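Local coordinates for esterase E25 (Uncultured bacterium, PDB 4Q05), which probably hydrolyses ester bonds as a dimeric bacterial esterase of the hormone-sensitive lipase family, built on an alpha/beta hydrolase fold, at residues E123-L128 and E350-L355; A157-V162 and V337-P342; T186-L191 and Q198-G203; A229-T234 and H346-L351; V104-G109 and E152-A157. One frame throughout, in Å; residues are numbered along the deposited sequence.

Interaction 1 of 5, residues E123-L128 and E350-L355; sequences EVAPDL and ELNAFL
L128 and L355 make the apolar half of this contact. Their side chains cross at about a right angle, with L128 CD2 4.1 Å from L355 CB. The same methyl lies 4.1 Å from the carbonyl O of L355, so it rests against the flank of the helix as well as against a side chain. In L128, CG anti to the carbonyl carbon (chi1 -63°) and an extended second torsion carry the methyls to the helix. The second kind of contact is polar against apolar: the amide end of N352 swings over from the helix to touch the other methyl of L128, CD1, and the small CB of A125. In the alpha/beta hydrolase fold the segment 350-355 belongs to the last helix, 342-358, whereas 123-128 lies in the loop between strands 114-120 and 132-136. Backbone hydrogen bonds set the shape of that loop. L128 N donates to A125 O over 2.7 Å, closing a short 3-10 turn, and A125 also bonds through its main chain to K161. On the helix, E350 forms a salt bridge with R316 of the second subunit.

Interaction 2 of 5, residues A157-V162 and V337-P342; sequences ATLAKV and VDLTAP
L339 carries the largest share of this surface contact, and its partner is L159 near the end of helix 151-160. The two leucines meet methyl to methyl, with L339 CD1 3.8 Å from L159 CD1 and 4.0 Å from L159 CG, so L339 CD1 lies against the CG-CD1 arm of L159. An unusual second torsion in L339, chi2 -104°, helps bring this methyl to its partner. The same CD1 brushes T158, 4.1 Å from its OG1. That hydroxyl is already engaged inside its own helix, where it hydrogen-bonds to the carbonyl O of I154.

L339 sits in a type I beta turn from D338 to A341, closed by A341 N to D338 O, and D338 also folds back in an Asx turn. Its OD1 accepts T340 N at 2.7 Å, met nearly head-on. L102 of helix 91-102 touches both T158 and L339. A341 is the N-cap of helix 342-358. The contact thus joins helix 151-160 to the loop that leads into helix 342-358. The helices themselves meet where F348 and T344 back L159, and they lie on the same face of the central sheet, as in alpha/beta hydrolases generally.

Interaction 3 of 5, residues T186-L191 and Q198-G203; sequences TVYQHL and QKIALG
I200 sends two branches to the helix, one to each of its two partners. Its CD1 reaches 4.0 Å from L191 CB, touching first the base of that leucine. Its CG2 faces Y188 at the ring edge, close to the ring plane, with a looser approach of 4.5 Å to Y188 CE1. The split follows from the beta-branched side chain: CG1 sits beside the backbone N (chi1 -66°), while CG2 takes the position anti to it. L202, two residues further along the strand, turns to the same side and is partly covered by the helix; it also packs against T212, L215 and V216 of helix 206-221.

Helix 179-194 is the crossover connection of a beta-alpha-beta unit that leaves strand 164-168 and returns to the sheet in 200-205. In alpha/beta hydrolases this second strand leads into the nucleophile elbow, and the GxSxG pattern that follows here is consistent with that.

Further out, Y188 is held by a hydrogen bond from OH to the carbonyl O of D225, which anchors the ring's far end. V134 of the neighbouring strand 132-136 touches both L191 and I200, flooring the contact.

Interaction 4 of 5, residues A229-T234 and H346-L351; sequences ALFLGT and HAFAEL
F231 stands on a central strand of the alpha/beta hydrolase sheet, 229-235, and meets L351 and F348 of the last helix, 342-358, which covers that face of the sheet. The phenyl group crosses the L351 side chain at about a right angle. One ring corner, F231 CD1, fits against the fork of the leucine, 4.0 Å from both L351 CD1 and L351 CD2. At the tip of the ring, F231 CZ comes to 4.3 Å from F348 CE1. F231 keeps CG anti to the backbone N (chi1 173°); F348 has CG beside its N (chi1 -69°), which brings the end of its ring to F231.

All three side chains are buried. F348 also leans on V155, I156 and L159 of helix 151-160, and F231 touches E152 there. At the corner of the chain, T234 OG1 is hydrogen-bonded to D302 and to H332, which are probably the acid and base of the catalytic triad, as in relatives. The chain passes one face of the F231 ring, with G233 N 3.9 Å from the plane of that ring and displaced toward its rim.

Interaction 5 of 5, residues V104-G109 and E152-A157; sequences VSVEHG and EAIVIA
V104 opens the contact where helix 151-160 packs against the edge of the alpha/beta hydrolase sheet, just ahead of its outermost strand, 105-111. Its CG2 meets I154 CG2 at 4.0 Å, methyl against methyl. In V104, CG1 is anti to the backbone N (chi1 -177°), leaving CG2 beside N and facing the helix. V119 of the adjacent strand lies against V104 and also touches A153 and A157 of the helix.

At S105 the backbone is bonded to T120, which pairs the strand with its antiparallel neighbour 114-120; E107 and G109 continue that pairing with Y118 and V116. It holds the strand extended, so that V106, two residues on from V104, points the same way.

V106 repeats the torsion of V104 and again uses CG2, but meets a different part of the isoleucine. Its side chain runs at about a right angle to that of I154, whose ethyl arm passes close by. I154 thereby serves both valines, the branch methyl for one and the ethyl arm for the other, while A95, I98 and S99 of helix 91-102 lie against it too. V106 CG2 sits 3.9 Å from I154 CG1 and 4.0 Å from I154 CD1.

How the interactions relate
From the N terminus, interaction 5 closes first, joining the edge strand 105-111 to helix 151-160. Interaction 1 opens within that loop at 123-128 but closes only in helix 342-358, so the two cross. Interaction 2 starts at A157, where interaction 5 ends, and its loop lies wholly within that of interaction 1. Interaction 3 is a short local closure, helix 179-194 to strand 200-205, enclosed by both. Interaction 4 leaves from the neighbouring strand 229-235, to which L202 is probably hydrogen-bonded, and crosses interaction 2. Interactions 1 and 4 finish on the same helix turns, sharing E350 and L351. F348 and I156 link the two helices across the sheet face.

Interaction 1 of 5, residues E123-L128 and E350-L355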
# COMPACT_ATOMS: atom_id res chain seq x y z
N GLU A 123 -8.43 -6.23 28.71
CA GLU A 123 -9.46 -5.31 28.29
C GLU A 123 -10.08 -5.76 26.98
O GLU A 123 -9.40 -5.82 25.95
CB GLU A 123 -8.88 -3.90 28.15
CG GLU A 123 -9.89 -2.81 27.77
CD GLU A 123 -9.22 -1.45 27.59
OE1 GLU A 123 -8.06 -1.30 28.02
OE2 GLU A 123 -9.84 -0.55 26.99
N VAL A 124 -11.36 -6.10 27.01
CA VAL A 124 -12.09 -6.42 25.81
C VAL A 124 -13.06 -5.28 25.54
O VAL A 124 -13.80 -4.87 26.44
CB VAL A 124 -12.87 -7.73 25.96
CG1 VAL A 124 -13.74 -7.98 24.75
CG2 VAL A 124 -11.91 -8.90 26.20
N ALA A 125 -13.05 -4.74 24.32
CA ALA A 125 -13.92 -3.62 23.99
C ALA A 125 -15.38 -3.99 24.21
O ALA A 125 -15.81 -5.09 23.85
CB ALA A 125 -13.70 -3.16 22.56
N PRO A 126 -16.15 -3.08 24.81
CA PRO A 126 -17.56 -3.34 25.11
C PRO A 126 -18.29 -4.01 23.94
O PRO A 126 -18.93 -5.04 24.13
CB PRO A 126 -18.12 -1.94 25.37
CG PRO A 126 -16.96 -1.20 25.96
CD PRO A 126 -15.73 -1.74 25.26
N ASP A 127 -18.19 -3.43 22.75
CA ASP A 127 -18.92 -3.99 21.61
C ASP A 127 -18.23 -5.21 20.99
O ASP A 127 -18.72 -5.75 20.01
CB ASP A 127 -19.19 -2.93 20.54
CG ASP A 127 -20.14 -1.84 21.01
OD1 ASP A 127 -21.05 -2.13 21.82
OD2 ASP A 127 -19.98 -0.68 20.56
N LEU A 128 -17.10 -5.63 21.57
CA LEU A 128 -16.43 -6.86 21.11
C LEU A 128 -16.55 -7.97 22.15
O LEU A 128 -15.98 -9.06 21.99
CB LEU A 128 -14.95 -6.59 20.80
CG LEU A 128 -14.71 -5.60 19.67
CD1 LEU A 128 -13.22 -5.52 19.35
CD2 LEU A 128 -15.51 -6.01 18.44
N GLU A 350 -6.71 0.55 14.37
CA GLU A 350 -7.50 0.44 13.14
C GLU A 350 -8.21 -0.92 13.06
O GLU A 350 -9.37 -0.98 12.68
CB GLU A 350 -6.61 0.64 11.91
CG GLU A 350 -6.03 2.06 11.78
CD GLU A 350 -7.03 3.10 11.26
OE1 GLU A 350 -8.19 2.74 10.94
OE2 GLU A 350 -6.65 4.28 11.17
N LEU A 351 -7.52 -2.00 13.42
CA LEU A 351 -8.15 -3.31 13.40
C LEU A 351 -9.35 -3.29 14.33
O LEU A 351 -10.44 -3.72 13.98
CB LEU A 351 -7.17 -4.41 13.83
CG LEU A 351 -7.78 -5.83 13.82
CD1 LEU A 351 -8.43 -6.12 12.47
CD2 LEU A 351 -6.75 -6.91 14.18
N ASN A 352 -9.14 -2.76 15.53
CA ASN A 352 -10.22 -2.64 16.49
C ASN A 352 -11.42 -1.92 15.90
O ASN A 352 -12.55 -2.38 16.03
CB ASN A 352 -9.75 -1.93 17.76
CG ASN A 352 -10.90 -1.63 18.70
OD1 ASN A 352 -11.27 -2.47 19.53
ND2 ASN A 352 -11.47 -0.46 18.58
N ALA A 353 -11.17 -0.79 15.25
CA ALA A 353 -12.25 -0.03 14.63
C ALA A 353 -12.92 -0.85 13.53
O ALA A 353 -14.12 -0.78 13.32
CB ALA A 353 -11.74 1.30 14.08
N PHE A 354 -12.12 -1.65 12.85
CA PHE A 354 -12.58 -2.46 11.74
C PHE A 354 -13.49 -3.58 12.25
O PHE A 354 -14.52 -3.87 11.66
CB PHE A 354 -11.37 -3.02 11.00
CG PHE A 354 -11.70 -3.78 9.76
CD1 PHE A 354 -11.80 -3.12 8.54
CD2 PHE A 354 -11.88 -5.16 9.79
CE1 PHE A 354 -12.09 -3.82 7.38
CE2 PHE A 354 -12.15 -5.87 8.63
CZ PHE A 354 -12.27 -5.19 7.42
N LEU A 355 -13.09 -4.20 13.36
CA LEU A 355 -13.92 -5.23 14.00
C LEU A 355 -15.22 -4.65 14.56
O LEU A 355 -16.27 -5.26 14.47
CB LEU A 355 -13.14 -5.93 15.11
CG LEU A 355 -11.85 -6.66 14.72
CD1 LEU A 355 -11.22 -7.31 15.94
CD2 LEU A 355 -12.12 -7.70 13.63

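Interaction 2 of 5, residues A157-V162 and V337-P342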
# COMPACT_ATOMS: atom_id res chain seq x y z
N ALA A 157 -4.94 -9.64 20.50
CA ALA A 157 -5.83 -9.63 21.66
C ALA A 157 -5.72 -8.32 22.45
O ALA A 157 -6.72 -7.65 22.67
CB ALA A 157 -5.58 -10.83 22.56
N THR A 158 -4.51 -7.96 22.86
CA THR A 158 -4.33 -6.76 23.69
C THR A 158 -4.68 -5.49 22.98
O THR A 158 -5.37 -4.64 23.53
CB THR A 158 -2.90 -6.56 24.21
OG1 THR A 158 -1.96 -7.25 23.38
CG2 THR A 158 -2.78 -7.01 25.61
N LEU A 159 -4.18 -5.33 21.76
CA LEU A 159 -4.32 -4.05 21.07
C LEU A 159 -5.65 -3.91 20.37
O LEU A 159 -6.21 -2.82 20.34
CB LEU A 159 -3.17 -3.84 20.10
CG LEU A 159 -1.83 -3.76 20.82
CD1 LEU A 159 -0.72 -3.33 19.88
CD2 LEU A 159 -1.93 -2.81 21.98
N ALA A 160 -6.18 -4.99 19.79
CA ALA A 160 -7.49 -4.89 19.19
C ALA A 160 -8.59 -5.08 20.24
O ALA A 160 -9.77 -4.91 19.94
CB ALA A 160 -7.66 -5.88 18.03
N LYS A 161 -8.19 -5.41 21.47
CA LYS A 161 -9.12 -5.54 22.59
C LYS A 161 -10.24 -6.53 22.32
O LYS A 161 -11.43 -6.20 22.39
CB LYS A 161 -9.69 -4.18 22.96
CG LYS A 161 -8.61 -3.15 23.30
CD LYS A 161 -9.23 -1.79 23.59
CE LYS A 161 -8.15 -0.74 23.85
NZ LYS A 161 -8.74 0.62 24.01
N VAL A 162 -9.86 -7.75 22.00
CA VAL A 162 -10.81 -8.77 21.61
C VAL A 162 -10.22 -10.10 22.06
O VAL A 162 -9.01 -10.25 22.10
CB VAL A 162 -10.99 -8.78 20.08
CG1 VAL A 162 -9.69 -9.22 19.40
CG2 VAL A 162 -12.15 -9.68 19.68
N VAL A 337 5.71 -6.95 16.18
CA VAL A 337 6.95 -7.39 16.80
C VAL A 337 7.29 -6.52 18.02
O VAL A 337 7.87 -6.99 18.99
CB VAL A 337 8.11 -7.38 15.79
CG1 VAL A 337 9.44 -7.24 16.49
CG2 VAL A 337 8.07 -8.64 14.93
N ASP A 338 6.90 -5.25 17.97
CA ASP A 338 7.13 -4.37 19.11
C ASP A 338 5.87 -3.59 19.42
O ASP A 338 5.45 -2.73 18.63
CB ASP A 338 8.29 -3.42 18.82
CG ASP A 338 8.68 -2.58 20.03
OD1 ASP A 338 7.79 -2.15 20.80
OD2 ASP A 338 9.89 -2.36 20.19
N LEU A 339 5.26 -3.88 20.56
CA LEU A 339 3.97 -3.31 20.89
C LEU A 339 4.06 -1.80 21.14
O LEU A 339 3.04 -1.12 21.18
CB LEU A 339 3.37 -4.00 22.12
CG LEU A 339 3.02 -5.50 22.05
CD1 LEU A 339 1.52 -5.71 21.91
CD2 LEU A 339 3.78 -6.24 20.95
N THR A 340 5.27 -1.28 21.33
CA THR A 340 5.42 0.16 21.54
C THR A 340 5.55 0.97 20.24
O THR A 340 5.56 2.19 20.27
CB THR A 340 6.65 0.50 22.39
OG1 THR A 340 7.84 0.25 21.63
CG2 THR A 340 6.67 -0.31 23.71
N ALA A 341 5.69 0.30 19.10
CA ALA A 341 5.82 1.04 17.84
C ALA A 341 4.53 1.80 17.56
O ALA A 341 3.45 1.23 17.60
CB ALA A 341 6.16 0.10 16.69
N PRO A 342 4.64 3.11 17.29
CA PRO A 342 3.40 3.77 16.86
C PRO A 342 2.72 3.06 15.70
O PRO A 342 1.50 3.08 15.65
CB PRO A 342 3.88 5.17 16.47
CG PRO A 342 5.01 5.43 17.47
CD PRO A 342 5.70 4.07 17.63

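Interaction 3 of 5, residues T186-L191 and Q198-G203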
# COMPACT_ATOMS: atom_id res chain seq x y z
N THR A 186 -12.12 -27.59 10.96
CA THR A 186 -12.70 -28.30 12.09
C THR A 186 -13.07 -27.35 13.21
O THR A 186 -14.18 -27.39 13.74
CB THR A 186 -11.73 -29.38 12.63
OG1 THR A 186 -11.60 -30.43 11.67
CG2 THR A 186 -12.23 -29.96 13.93
N VAL A 187 -12.14 -26.48 13.57
CA VAL A 187 -12.40 -25.53 14.64
C VAL A 187 -13.49 -24.55 14.24
O VAL A 187 -14.40 -24.25 15.02
CB VAL A 187 -11.12 -24.76 15.03
CG1 VAL A 187 -11.46 -23.60 15.97
CG2 VAL A 187 -10.14 -25.69 15.69
N TYR A 188 -13.42 -24.06 13.01
CA TYR A 188 -14.44 -23.13 12.53
C TYR A 188 -15.85 -23.75 12.58
O TYR A 188 -16.79 -23.13 13.08
CB TYR A 188 -14.13 -22.65 11.12
CG TYR A 188 -15.06 -21.57 10.64
CD1 TYR A 188 -14.92 -20.26 11.09
CD2 TYR A 188 -16.08 -21.85 9.73
CE1 TYR A 188 -15.77 -19.26 10.66
CE2 TYR A 188 -16.93 -20.85 9.29
CZ TYR A 188 -16.76 -19.56 9.75
OH TYR A 188 -17.60 -18.56 9.32
N GLN A 189 -15.99 -24.97 12.06
CA GLN A 189 -17.29 -25.64 12.08
C GLN A 189 -17.81 -25.77 13.50
O GLN A 189 -18.98 -25.51 13.76
CB GLN A 189 -17.22 -27.02 11.43
CG GLN A 189 -17.27 -26.98 9.91
CD GLN A 189 -18.36 -27.88 9.34
OE1 GLN A 189 -18.33 -29.11 9.50
NE2 GLN A 189 -19.34 -27.27 8.66
N HIS A 190 -16.93 -26.16 14.41
CA HIS A 190 -17.32 -26.29 15.80
C HIS A 190 -17.86 -24.97 16.34
O HIS A 190 -18.88 -24.95 17.02
CB HIS A 190 -16.15 -26.76 16.66
CG HIS A 190 -16.43 -26.72 18.13
ND1 HIS A 190 -17.10 -27.72 18.79
CD2 HIS A 190 -16.12 -25.79 19.07
CE1 HIS A 190 -17.20 -27.42 20.07
NE2 HIS A 190 -16.61 -26.25 20.27
N LEU A 191 -17.17 -23.88 16.02
CA LEU A 191 -17.59 -22.57 16.50
C LEU A 191 -18.97 -22.18 16.00
O LEU A 191 -19.76 -21.60 16.75
CB LEU A 191 -16.55 -21.51 16.13
CG LEU A 191 -15.19 -21.67 16.81
CD1 LEU A 191 -14.16 -20.73 16.20
CD2 LEU A 191 -15.32 -21.43 18.32
N GLN A 198 -21.10 -14.34 12.14
CA GLN A 198 -20.98 -12.90 11.96
C GLN A 198 -20.28 -12.23 13.13
O GLN A 198 -19.80 -11.09 13.02
CB GLN A 198 -22.36 -12.28 11.71
CG GLN A 198 -22.34 -10.81 11.38
CD GLN A 198 -21.61 -10.50 10.09
OE1 GLN A 198 -21.59 -11.32 9.17
NE2 GLN A 198 -21.01 -9.31 10.02
N LYS A 199 -20.22 -12.93 14.26
CA LYS A 199 -19.55 -12.41 15.44
C LYS A 199 -18.07 -12.78 15.43
O LYS A 199 -17.33 -12.49 16.38
CB LYS A 199 -20.19 -12.97 16.70
CG LYS A 199 -21.63 -12.48 16.93
CD LYS A 199 -22.18 -13.00 18.24
CE LYS A 199 -23.66 -12.66 18.40
NZ LYS A 199 -23.88 -11.19 18.43
N ILE A 200 -17.65 -13.46 14.37
CA ILE A 200 -16.30 -14.00 14.30
C ILE A 200 -15.45 -13.29 13.27
O ILE A 200 -15.85 -13.12 12.12
CB ILE A 200 -16.34 -15.50 13.98
CG1 ILE A 200 -17.00 -16.26 15.14
CG2 ILE A 200 -14.93 -16.04 13.69
CD1 ILE A 200 -17.13 -17.75 14.88
N ALA A 201 -14.26 -12.85 13.71
CA ALA A 201 -13.23 -12.43 12.77
C ALA A 201 -12.22 -13.57 12.63
O ALA A 201 -12.00 -14.34 13.56
CB ALA A 201 -12.53 -11.13 13.24
N LEU A 202 -11.63 -13.69 11.46
CA LEU A 202 -10.71 -14.78 11.21
C LEU A 202 -9.48 -14.25 10.51
O LEU A 202 -9.57 -13.52 9.52
CB LEU A 202 -11.39 -15.81 10.30
CG LEU A 202 -10.49 -16.89 9.69
CD1 LEU A 202 -9.98 -17.83 10.78
CD2 LEU A 202 -11.22 -17.67 8.60
N GLY A 203 -8.31 -14.64 10.98
CA GLY A 203 -7.15 -14.40 10.17
C GLY A 203 -5.85 -14.41 10.90
O GLY A 203 -5.74 -14.90 12.02

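Interaction 4 of 5, residues A229-T234 and H346-L351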
# COMPACT_ATOMS: atom_id res chain seq x y z
N ALA A 229 -15.50 -10.73 9.49
CA ALA A 229 -14.35 -9.95 9.02
C ALA A 229 -13.12 -10.84 8.91
O ALA A 229 -13.00 -11.84 9.62
CB ALA A 229 -14.06 -8.80 9.97
N LEU A 230 -12.19 -10.48 8.02
CA LEU A 230 -10.93 -11.21 7.92
C LEU A 230 -9.79 -10.27 8.21
O LEU A 230 -9.88 -9.08 7.90
CB LEU A 230 -10.73 -11.76 6.51
CG LEU A 230 -11.81 -12.67 5.95
CD1 LEU A 230 -11.33 -13.20 4.60
CD2 LEU A 230 -12.11 -13.82 6.92
N PHE A 231 -8.74 -10.80 8.80
CA PHE A 231 -7.48 -10.09 8.96
C PHE A 231 -6.40 -10.82 8.17
O PHE A 231 -6.16 -12.01 8.41
CB PHE A 231 -7.10 -10.05 10.43
CG PHE A 231 -5.74 -9.48 10.68
CD1 PHE A 231 -5.53 -8.12 10.58
CD2 PHE A 231 -4.68 -10.31 11.00
CE1 PHE A 231 -4.26 -7.58 10.81
CE2 PHE A 231 -3.43 -9.80 11.24
CZ PHE A 231 -3.21 -8.43 11.14
N LEU A 232 -5.78 -10.14 7.21
CA LEU A 232 -4.69 -10.72 6.44
C LEU A 232 -3.43 -9.86 6.56
O LEU A 232 -3.26 -8.88 5.82
CB LEU A 232 -5.07 -10.88 4.98
CG LEU A 232 -6.34 -11.68 4.69
CD1 LEU A 232 -6.61 -11.66 3.20
CD2 LEU A 232 -6.19 -13.11 5.19
N GLY A 233 -2.57 -10.19 7.49
CA GLY A 233 -1.32 -9.52 7.66
C GLY A 233 -0.30 -10.25 6.85
O GLY A 233 -0.25 -11.44 6.94
N THR A 234 0.46 -9.51 6.05
CA THR A 234 1.50 -10.02 5.17
C THR A 234 1.20 -11.45 4.67
O THR A 234 1.90 -12.37 4.92
CB THR A 234 2.89 -9.87 5.81
OG1 THR A 234 3.89 -10.27 4.91
CG2 THR A 234 3.01 -10.65 7.08
N HIS A 346 -1.11 1.96 16.01
CA HIS A 346 -2.08 2.48 15.05
C HIS A 346 -2.76 1.32 14.33
O HIS A 346 -4.00 1.25 14.24
CB HIS A 346 -1.38 3.38 14.04
CG HIS A 346 -2.24 3.79 12.89
ND1 HIS A 346 -3.51 4.29 13.06
CD2 HIS A 346 -2.02 3.77 11.56
CE1 HIS A 346 -4.03 4.57 11.88
NE2 HIS A 346 -3.15 4.26 10.95
N ALA A 347 -1.95 0.39 13.84
CA ALA A 347 -2.48 -0.70 13.04
C ALA A 347 -3.60 -1.43 13.77
O ALA A 347 -4.66 -1.73 13.21
CB ALA A 347 -1.36 -1.67 12.71
N PHE A 348 -3.38 -1.71 15.05
CA PHE A 348 -4.35 -2.51 15.79
C PHE A 348 -5.48 -1.69 16.36
O PHE A 348 -6.58 -2.19 16.58
CB PHE A 348 -3.62 -3.39 16.80
CG PHE A 348 -2.83 -4.47 16.15
CD1 PHE A 348 -3.47 -5.56 15.58
CD2 PHE A 348 -1.46 -4.35 16.00
CE1 PHE A 348 -2.75 -6.54 14.92
CE2 PHE A 348 -0.73 -5.34 15.35
CZ PHE A 348 -1.38 -6.43 14.81
N ALA A 349 -5.25 -0.40 16.56
CA ALA A 349 -6.37 0.50 16.80
C ALA A 349 -7.30 0.52 15.56
O ALA A 349 -8.52 0.47 15.69
CB ALA A 349 -5.89 1.91 17.15
N GLU A 350 -6.71 0.55 14.37
CA GLU A 350 -7.50 0.44 13.14
C GLU A 350 -8.21 -0.92 13.06
O GLU A 350 -9.37 -0.98 12.68
CB GLU A 350 -6.61 0.64 11.91
CG GLU A 350 -6.03 2.06 11.78
CD GLU A 350 -7.03 3.10 11.26
OE1 GLU A 350 -8.19 2.74 10.94
OE2 GLU A 350 -6.65 4.28 11.17
N LEU A 351 -7.52 -2.00 13.42
CA LEU A 351 -8.15 -3.31 13.40
C LEU A 351 -9.35 -3.29 14.33
O LEU A 351 -10.44 -3.72 13.98
CB LEU A 351 -7.17 -4.41 13.83
CG LEU A 351 -7.78 -5.83 13.82
CD1 LEU A 351 -8.43 -6.12 12.47
CD2 LEU A 351 -6.75 -6.91 14.18

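Interaction 5 of 5, residues V104-G109 and E152-A157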
# COMPACT_ATOMS: atom_id res chain seq x y z
N VAL A 104 -1.97 -10.85 29.60
CA VAL A 104 -2.78 -11.62 28.67
C VAL A 104 -2.78 -13.07 29.13
O VAL A 104 -1.74 -13.63 29.45
CB VAL A 104 -2.24 -11.52 27.23
CG1 VAL A 104 -3.15 -12.27 26.28
CG2 VAL A 104 -2.16 -10.06 26.80
N SER A 105 -3.97 -13.65 29.22
CA SER A 105 -4.10 -15.05 29.57
C SER A 105 -3.91 -15.86 28.30
O SER A 105 -4.59 -15.61 27.30
CB SER A 105 -5.49 -15.30 30.17
OG SER A 105 -5.84 -16.67 30.11
N VAL A 106 -2.99 -16.82 28.34
CA VAL A 106 -2.81 -17.74 27.22
C VAL A 106 -2.96 -19.18 27.68
O VAL A 106 -2.13 -19.70 28.44
CB VAL A 106 -1.44 -17.58 26.55
CG1 VAL A 106 -1.33 -18.53 25.38
CG2 VAL A 106 -1.25 -16.13 26.11
N GLU A 107 -4.02 -19.84 27.23
CA GLU A 107 -4.35 -21.16 27.77
C GLU A 107 -4.56 -22.18 26.67
O GLU A 107 -5.41 -21.99 25.80
CB GLU A 107 -5.61 -21.09 28.63
CG GLU A 107 -5.42 -20.30 29.93
CD GLU A 107 -4.61 -21.06 30.97
OE1 GLU A 107 -4.25 -22.23 30.72
OE2 GLU A 107 -4.35 -20.48 32.04
N HIS A 108 -3.80 -23.27 26.74
CA HIS A 108 -3.91 -24.34 25.77
C HIS A 108 -5.21 -25.08 25.96
O HIS A 108 -5.69 -25.23 27.08
CB HIS A 108 -2.75 -25.33 25.93
CG HIS A 108 -2.73 -26.40 24.88
ND1 HIS A 108 -2.57 -26.13 23.54
CD2 HIS A 108 -2.87 -27.74 24.98
CE1 HIS A 108 -2.60 -27.26 22.86
NE2 HIS A 108 -2.78 -28.25 23.71
N GLY A 109 -5.78 -25.54 24.86
CA GLY A 109 -6.95 -26.39 24.92
C GLY A 109 -7.06 -27.20 23.65
O GLY A 109 -6.19 -27.13 22.78
N GLU A 152 1.57 -13.34 17.80
CA GLU A 152 0.71 -12.40 17.10
C GLU A 152 -0.71 -12.36 17.69
O GLU A 152 -1.37 -11.32 17.68
CB GLU A 152 0.66 -12.71 15.60
CG GLU A 152 -0.23 -11.77 14.81
CD GLU A 152 -0.29 -12.12 13.33
OE1 GLU A 152 -0.27 -13.32 12.98
OE2 GLU A 152 -0.36 -11.18 12.51
N ALA A 153 -1.18 -13.50 18.19
CA ALA A 153 -2.48 -13.59 18.83
C ALA A 153 -2.53 -12.72 20.07
O ALA A 153 -3.53 -12.08 20.37
CB ALA A 153 -2.78 -15.03 19.22
N ILE A 154 -1.44 -12.73 20.81
CA ILE A 154 -1.33 -11.90 22.01
C ILE A 154 -1.40 -10.42 21.63
O ILE A 154 -2.09 -9.63 22.28
CB ILE A 154 -0.03 -12.21 22.75
CG1 ILE A 154 -0.08 -13.63 23.33
CG2 ILE A 154 0.24 -11.18 23.85
CD1 ILE A 154 1.29 -14.18 23.70
N VAL A 155 -0.71 -10.06 20.55
CA VAL A 155 -0.71 -8.67 20.08
C VAL A 155 -2.10 -8.25 19.64
O VAL A 155 -2.59 -7.18 20.01
CB VAL A 155 0.25 -8.46 18.90
CG1 VAL A 155 0.03 -7.07 18.32
CG2 VAL A 155 1.69 -8.67 19.31
N ILE A 156 -2.74 -9.08 18.83
CA ILE A 156 -4.08 -8.80 18.39
C ILE A 156 -5.01 -8.67 19.60
O ILE A 156 -5.79 -7.72 19.71
CB ILE A 156 -4.59 -9.90 17.44
CG1 ILE A 156 -3.79 -9.88 16.13
CG2 ILE A 156 -6.06 -9.74 17.17
CD1 ILE A 156 -4.07 -11.09 15.21
N ALA A 157 -4.94 -9.64 20.50
CA ALA A 157 -5.83 -9.63 21.66
C ALA A 157 -5.72 -8.32 22.45
O ALA A 157 -6.72 -7.65 22.67
CB ALA A 157 -5.58 -10.83 22.56